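Long-range contacts in TRAP dicarboxylate transporter, DctP subunit (Ochrobactrum anthropi, PDB 4P47), which probably binds a small organic solute, such as a dicarboxylate, in the periplasm and delivers it to a TRAP-type membrane transporter: residues Trp147-Arg152 and Asn238-Met243; Tyr229-Arg234 and Thr294-Glu299. All coordinates share one frame; numbering follows the deposited sequence.

Interaction 1. Residues Trp147-Arg152 and Asn238-Met243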
loop_
_atom_site.group_PDB
_atom_site.type_symbol
_atom_site.label_atom_id
_atom_site.label_comp_id
_atom_site.label_asym_id
_atom_site.label_seq_id
_atom_site.Cartn_x
_atom_site.Cartn_y
_atom_site.Cartn_z
ATOM N N TRP A 147 -4.182 4.175 5.795
ATOM C CA TRP A 147 -4.598 2.836 6.189
ATOM C C TRP A 147 -3.638 1.846 5.498
ATOM O O TRP A 147 -2.674 2.270 4.845
ATOM C CB TRP A 147 -6.035 2.571 5.754
ATOM C CG TRP A 147 -7.113 3.368 6.449
ATOM C CD1 TRP A 147 -6.968 4.344 7.386
ATOM C CD2 TRP A 147 -8.509 3.229 6.221
ATOM N NE1 TRP A 147 -8.207 4.809 7.774
ATOM C CE2 TRP A 147 -9.166 4.140 7.054
ATOM C CE3 TRP A 147 -9.272 2.423 5.358
ATOM C CZ2 TRP A 147 -10.555 4.266 7.054
ATOM C CZ3 TRP A 147 -10.634 2.535 5.371
ATOM C CH2 TRP A 147 -11.265 3.460 6.194
ATOM N N GLU A 148 -3.862 0.548 5.660
ATOM C CA GLU A 148 -2.929 -0.436 5.109
ATOM C C GLU A 148 -3.527 -1.218 3.960
ATOM O O GLU A 148 -4.641 -1.707 4.072
ATOM C CB GLU A 148 -2.522 -1.425 6.194
ATOM C CG GLU A 148 -1.647 -2.578 5.683
ATOM C CD GLU A 148 -0.975 -3.324 6.810
ATOM O OE1 GLU A 148 0.122 -2.880 7.190
ATOM O OE2 GLU A 148 -1.544 -4.337 7.288
ATOM N N LEU A 149 -2.784 -1.365 2.861
ATOM C CA LEU A 149 -3.027 -2.469 1.937
ATOM C C LEU A 149 -2.104 -3.622 2.323
ATOM O O LEU A 149 -2.562 -4.658 2.787
ATOM C CB LEU A 149 -2.847 -2.050 0.474
ATOM C CG LEU A 149 -3.368 -3.026 -0.574
ATOM C CD1 LEU A 149 -2.460 -4.221 -0.704
ATOM C CD2 LEU A 149 -4.786 -3.488 -0.300
ATOM N N GLY A 150 -0.800 -3.423 2.208
ATOM C CA GLY A 150 0.130 -4.423 2.696
ATOM C C GLY A 150 1.468 -4.438 1.988
ATOM O O GLY A 150 1.724 -3.660 1.072
ATOM N N PHE A 151 2.318 -5.357 2.413
ATOM C CA PHE A 151 3.582 -5.584 1.734
ATOM C C PHE A 151 3.396 -6.282 0.393
ATOM O O PHE A 151 2.500 -7.103 0.192
ATOM C CB PHE A 151 4.524 -6.423 2.624
ATOM C CG PHE A 151 5.044 -5.664 3.805
ATOM C CD1 PHE A 151 6.052 -4.727 3.655
ATOM C CD2 PHE A 151 4.483 -5.846 5.054
ATOM C CE1 PHE A 151 6.486 -4.003 4.749
ATOM C CE2 PHE A 151 4.924 -5.133 6.134
ATOM C CZ PHE A 151 5.911 -4.205 5.977
ATOM N N ARG A 152 4.293 -5.949 -0.523
ATOM C CA ARG A 152 4.438 -6.681 -1.769
ATOM C C ARG A 152 5.564 -7.683 -1.639
ATOM O O ARG A 152 6.680 -7.317 -1.257
ATOM C CB ARG A 152 4.707 -5.716 -2.927
ATOM C CG ARG A 152 3.678 -4.604 -3.009
ATOM C CD ARG A 152 3.834 -3.767 -4.241
ATOM N NE ARG A 152 3.493 -4.495 -5.462
ATOM C CZ ARG A 152 2.277 -4.644 -5.957
ATOM N NH1 ARG A 152 1.229 -4.129 -5.350
ATOM N NH2 ARG A 152 2.127 -5.308 -7.083
ATOM N N ASN A 238 2.667 -1.035 0.438
ATOM C CA ASN A 238 1.574 -0.215 -0.073
ATOM C C ASN A 238 0.697 0.319 1.075
ATOM O O ASN A 238 -0.191 -0.389 1.562
ATOM C CB ASN A 238 0.655 -1.010 -1.042
ATOM C CG ASN A 238 1.312 -1.425 -2.372
ATOM O OD1 ASN A 238 0.921 -2.433 -2.974
ATOM N ND2 ASN A 238 2.239 -0.635 -2.850
ATOM N N PRO A 239 0.929 1.572 1.500
ATOM C CA PRO A 239 -0.031 2.233 2.374
ATOM C C PRO A 239 -1.160 2.753 1.530
ATOM O O PRO A 239 -0.936 3.066 0.353
ATOM C CB PRO A 239 0.770 3.401 2.957
ATOM C CG PRO A 239 1.802 3.709 1.954
ATOM C CD PRO A 239 2.035 2.464 1.128
ATOM N N GLN A 240 -2.353 2.845 2.094
ATOM C CA GLN A 240 -3.438 3.518 1.414
ATOM C C GLN A 240 -3.660 4.867 2.048
ATOM O O GLN A 240 -3.350 5.075 3.241
ATOM C CB GLN A 240 -4.699 2.691 1.432
ATOM C CG GLN A 240 -4.462 1.348 0.775
ATOM C CD GLN A 240 -5.686 0.808 0.126
ATOM O OE1 GLN A 240 -6.781 0.845 0.696
ATOM N NE2 GLN A 240 -5.521 0.287 -1.076
ATOM N N ILE A 241 -4.097 5.827 1.268
ATOM C CA ILE A 241 -4.447 7.129 1.819
ATOM C C ILE A 241 -5.951 7.321 1.673
ATOM O O ILE A 241 -6.558 7.071 0.614
ATOM C CB ILE A 241 -3.643 8.272 1.168
ATOM C CG1 ILE A 241 -3.986 9.600 1.832
ATOM C CG2 ILE A 241 -3.865 8.316 -0.330
ATOM C CD1 ILE A 241 -3.042 10.727 1.446
ATOM N N VAL A 242 -6.575 7.743 2.771
ATOM C CA VAL A 242 -7.976 8.123 2.789
ATOM C C VAL A 242 -8.062 9.611 2.520
ATOM O O VAL A 242 -7.411 10.414 3.215
ATOM C CB VAL A 242 -8.595 7.826 4.169
ATOM C CG1 VAL A 242 -10.073 8.218 4.202
ATOM C CG2 VAL A 242 -8.425 6.343 4.544
ATOM N N MET A 243 -8.827 9.974 1.499
ATOM C CA MET A 243 -8.941 11.349 1.050
ATOM C C MET A 243 -10.375 11.793 0.953
ATOM O O MET A 243 -11.304 10.992 0.755
ATOM C CB MET A 243 -8.314 11.493 -0.335
ATOM C CG MET A 243 -6.811 11.310 -0.341
ATOM S SD MET A 243 -6.046 11.233 -1.991
ATOM C CE MET A 243 -6.787 9.717 -2.633
HETATM O O HOH W 1 -7.186 0.171 3.338
#
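R152 and N238 both carry CG opposite their own carbonyl carbon, and the arginine chain then bends at chi3, 69°, which brings the edge of its guanidinium to the amide oxygen of N238. NH1 gives a fairly straight hydrogen bond to OD1 of N238, 2.9 Å, lying in the amide's carbonyl plane and at the edge of the guanidinium, although the two planes stand 51° apart. NE of the same arginine is taken by a salt bridge to E212, so an alanine in place of R152 would probably leave the amide oxygen of N238 without this donor and E212 without this salt bridge. Behind this pair the backbones run antiparallel, and the ladder is broken by a classic beta bulge: L149 and G150 both face N238, whose carbonyl O accepts from L149 N at 3.1 Å and from G150 N at 3.2 Å. The bulge sits where strands 141-156 and 229-245, the long strands of this solute-binding fold, pair near the centre of the chain. Further along, Q240 lays its CG against CB of L149, 3.8 Å, while water 1 links its OE1 to the carbonyl O of E148; OE1 also accepts from Q44, and NE2 is held by N94. At the far end CG2 of V242 sits over the five-membered ring of W147, 3.4 Å from its centroid and almost straight above it, a close CH-pi contact.

Interaction 2. Residues Tyr229-Arg234 and Thr294-Glu299; sequences YLTLTR and TELTPE
L230 meets T294 through its backbone: its carbonyl O accepts a hydrogen bond from T294 N, 2.8 Å, lying in the carbonyl plane. Water 2 bonds to OG1 of T294 and more weakly to that same L230 oxygen. T231 comes next, paired in parallel with T294; their side chains lie alongside each other, and the CA of T231 makes a CA-H...O contact of 3.3 Å with T294 O. With OG1 of T231 beside the backbone N (chi1 -64°), CG2 lies anti to that N and meets CD2 of L296 at 3.9 Å, while OG1 hydrogen-bonds to the carbonyl O of V161. L232 N then bonds to T294 O at 2.9 Å, the donor almost in line with the C=O, so T294 is bonded through its N to L230 and through its O to L232, the pattern of a parallel bridge. L232 is also the centre of an inverse gamma turn, and there the strands part: water 3 donates to its carbonyl O and accepts from L296 N, while its CD1 rests on CG of E295, 4.0 Å. At T233 the CD1 of L296 packs against CA, 3.8 Å, just before T297 caps helix 298-312. Last, in one of the two conformers modelled for R234, water 4 tentatively links NH2 to E295 OE2. Direct backbone bonding thus gives way to water-mediated links as strand 292-295 runs out.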
loop_
_atom_site.group_PDB
_atom_site.type_symbol
_atom_site.label_atom_id
_atom_site.label_comp_id
_atom_site.label_asym_id
_atom_site.label_seq_id
_atom_site.Cartn_x
_atom_site.Cartn_y
_atom_site.Cartn_z
ATOM N N TYR A 229 6.795 -21.380 -4.885
ATOM C CA TYR A 229 7.691 -20.624 -4.003
ATOM C C TYR A 229 7.160 -19.232 -3.708
ATOM O O TYR A 229 6.711 -18.532 -4.614
ATOM C CB TYR A 229 9.090 -20.527 -4.627
ATOM C CG TYR A 229 9.622 -21.884 -5.001
ATOM C CD1 TYR A 229 9.992 -22.788 -4.015
ATOM C CD2 TYR A 229 9.698 -22.292 -6.319
ATOM C CE1 TYR A 229 10.433 -24.057 -4.330
ATOM C CE2 TYR A 229 10.162 -23.555 -6.645
ATOM C CZ TYR A 229 10.508 -24.430 -5.642
ATOM O OH TYR A 229 10.970 -25.702 -5.964
ATOM N N LEU A 230 7.245 -18.834 -2.448
ATOM C CA LEU A 230 6.970 -17.472 -1.987
ATOM C C LEU A 230 8.121 -17.010 -1.119
ATOM O O LEU A 230 8.550 -17.751 -0.224
ATOM C CB LEU A 230 5.679 -17.437 -1.133
ATOM C CG LEU A 230 5.394 -16.160 -0.333
ATOM C CD1 LEU A 230 5.246 -14.942 -1.254
ATOM C CD2 LEU A 230 4.150 -16.264 0.527
ATOM N N THR A 231 8.631 -15.809 -1.390
ATOM C CA THR A 231 9.545 -15.148 -0.479
ATOM C C THR A 231 8.902 -13.893 0.024
ATOM O O THR A 231 8.335 -13.107 -0.752
ATOM C CB THR A 231 10.863 -14.792 -1.150
ATOM O OG1 THR A 231 11.491 -16.017 -1.533
ATOM C CG2 THR A 231 11.807 -14.034 -0.194
ATOM N N LEU A 232 8.980 -13.699 1.339
ATOM C CA LEU A 232 8.501 -12.477 1.959
ATOM C C LEU A 232 9.561 -11.391 1.754
ATOM O O LEU A 232 10.240 -10.961 2.685
ATOM C CB LEU A 232 8.188 -12.722 3.432
ATOM C CG LEU A 232 7.162 -13.831 3.707
ATOM C CD1 LEU A 232 6.797 -13.877 5.200
ATOM C CD2 LEU A 232 5.901 -13.678 2.850
ATOM N N THR A 233 9.731 -10.977 0.510
ATOM C CA THR A 233 10.745 -9.973 0.168
ATOM C C THR A 233 10.426 -8.619 0.778
ATOM O O THR A 233 11.333 -7.838 1.041
ATOM C CB THR A 233 10.811 -9.790 -1.348
ATOM O OG1 THR A 233 9.482 -9.737 -1.846
ATOM C CG2 THR A 233 11.552 -10.924 -2.033
ATOM N N ARG A 234 9.147 -8.334 0.988
ATOM C CA ARG A 234 8.711 -7.021 1.439
ATOM C C ARG A 234 9.429 -5.915 0.645
ATOM O O ARG A 234 9.845 -4.887 1.181
ATOM C CB ARG A 234 8.886 -6.864 2.957
ATOM C CG ARG A 234 8.063 -7.859 3.750
ATOM C CD ARG A 234 7.999 -7.513 5.224
ATOM N NE ARG A 234 7.218 -8.509 5.953
ATOM C CZ ARG A 234 7.725 -9.587 6.534
ATOM N NH1 ARG A 234 9.026 -9.824 6.506
ATOM N NH2 ARG A 234 6.923 -10.433 7.162
ATOM N N THR A 294 9.826 -18.568 2.156
ATOM C CA THR A 294 11.138 -18.158 2.591
ATOM C C THR A 294 11.069 -16.763 3.186
ATOM O O THR A 294 10.448 -15.875 2.625
ATOM C CB THR A 294 12.124 -18.184 1.404
ATOM O OG1 THR A 294 12.200 -19.518 0.876
ATOM C CG2 THR A 294 13.516 -17.744 1.850
ATOM N N GLU A 295 11.687 -16.587 4.352
ATOM C CA GLU A 295 11.827 -15.275 4.975
ATOM C C GLU A 295 13.256 -14.805 4.817
ATOM O O GLU A 295 14.183 -15.607 4.758
ATOM C CB GLU A 295 11.494 -15.352 6.462
ATOM C CG GLU A 295 10.056 -15.717 6.745
ATOM C CD GLU A 295 9.741 -15.717 8.225
ATOM O OE1 GLU A 295 10.655 -16.012 9.027
ATOM O OE2 GLU A 295 8.582 -15.422 8.586
ATOM N N LEU A 296 13.421 -13.496 4.745
ATOM C CA LEU A 296 14.734 -12.866 4.745
ATOM C C LEU A 296 15.091 -12.305 6.113
ATOM O O LEU A 296 14.254 -11.693 6.768
ATOM C CB LEU A 296 14.752 -11.711 3.738
ATOM C CG LEU A 296 14.237 -11.995 2.330
ATOM C CD1 LEU A 296 14.273 -10.749 1.468
ATOM C CD2 LEU A 296 15.072 -13.099 1.688
ATOM N N THR A 297 16.347 -12.475 6.539
ATOM C CA THR A 297 16.814 -11.805 7.745
ATOM C C THR A 297 16.964 -10.331 7.423
ATOM O O THR A 297 17.032 -9.951 6.241
ATOM C CB THR A 297 18.194 -12.283 8.215
ATOM O OG1 THR A 297 19.164 -11.910 7.226
ATOM C CG2 THR A 297 18.210 -13.792 8.447
ATOM N N PRO A 298 16.999 -9.479 8.457
ATOM C CA PRO A 298 17.184 -8.056 8.195
ATOM C C PRO A 298 18.478 -7.797 7.443
ATOM O O PRO A 298 18.574 -6.845 6.680
ATOM C CB PRO A 298 17.272 -7.450 9.607
ATOM C CG PRO A 298 16.525 -8.386 10.475
ATOM C CD PRO A 298 16.663 -9.747 9.874
ATOM N N GLU A 299 19.494 -8.622 7.683
ATOM C CA GLU A 299 20.786 -8.395 7.051
ATOM C C GLU A 299 20.721 -8.761 5.564
ATOM O O GLU A 299 21.345 -8.113 4.731
ATOM C CB GLU A 299 21.900 -9.154 7.810
ATOM C CG GLU A 299 22.184 -8.602 9.226
ATOM C CD GLU A 299 21.194 -9.092 10.287
ATOM O OE1 GLU A 299 20.372 -9.983 9.997
ATOM O OE2 GLU A 299 21.234 -8.604 11.442
HETATM O O HOH W 2 10.516 -20.405 -1.143
HETATM O O HOH W 3 11.252 -11.622 5.104
HETATM O O HOH W 4 7.614 -12.728 8.590
#

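Both contacts use strand 229-245, which pairs with 141-156 and with 292-295 in one sheet, at points whose centres lie about 20 Å apart. Interaction 1 is close to the centre of the chain and mostly buried; its polar side chains are met mainly by other protein groups, and an aromatic ring helps fill the interior. Interaction 2, about 18 Å from that centre, is partly buried, and its bonding passes from backbone to water toward a helix start. One is antiparallel and bulged, the other a short parallel pairing. They also touch: the ring of F151 packs on R234, with CD1 of F151 3.6 Å from CB of R234.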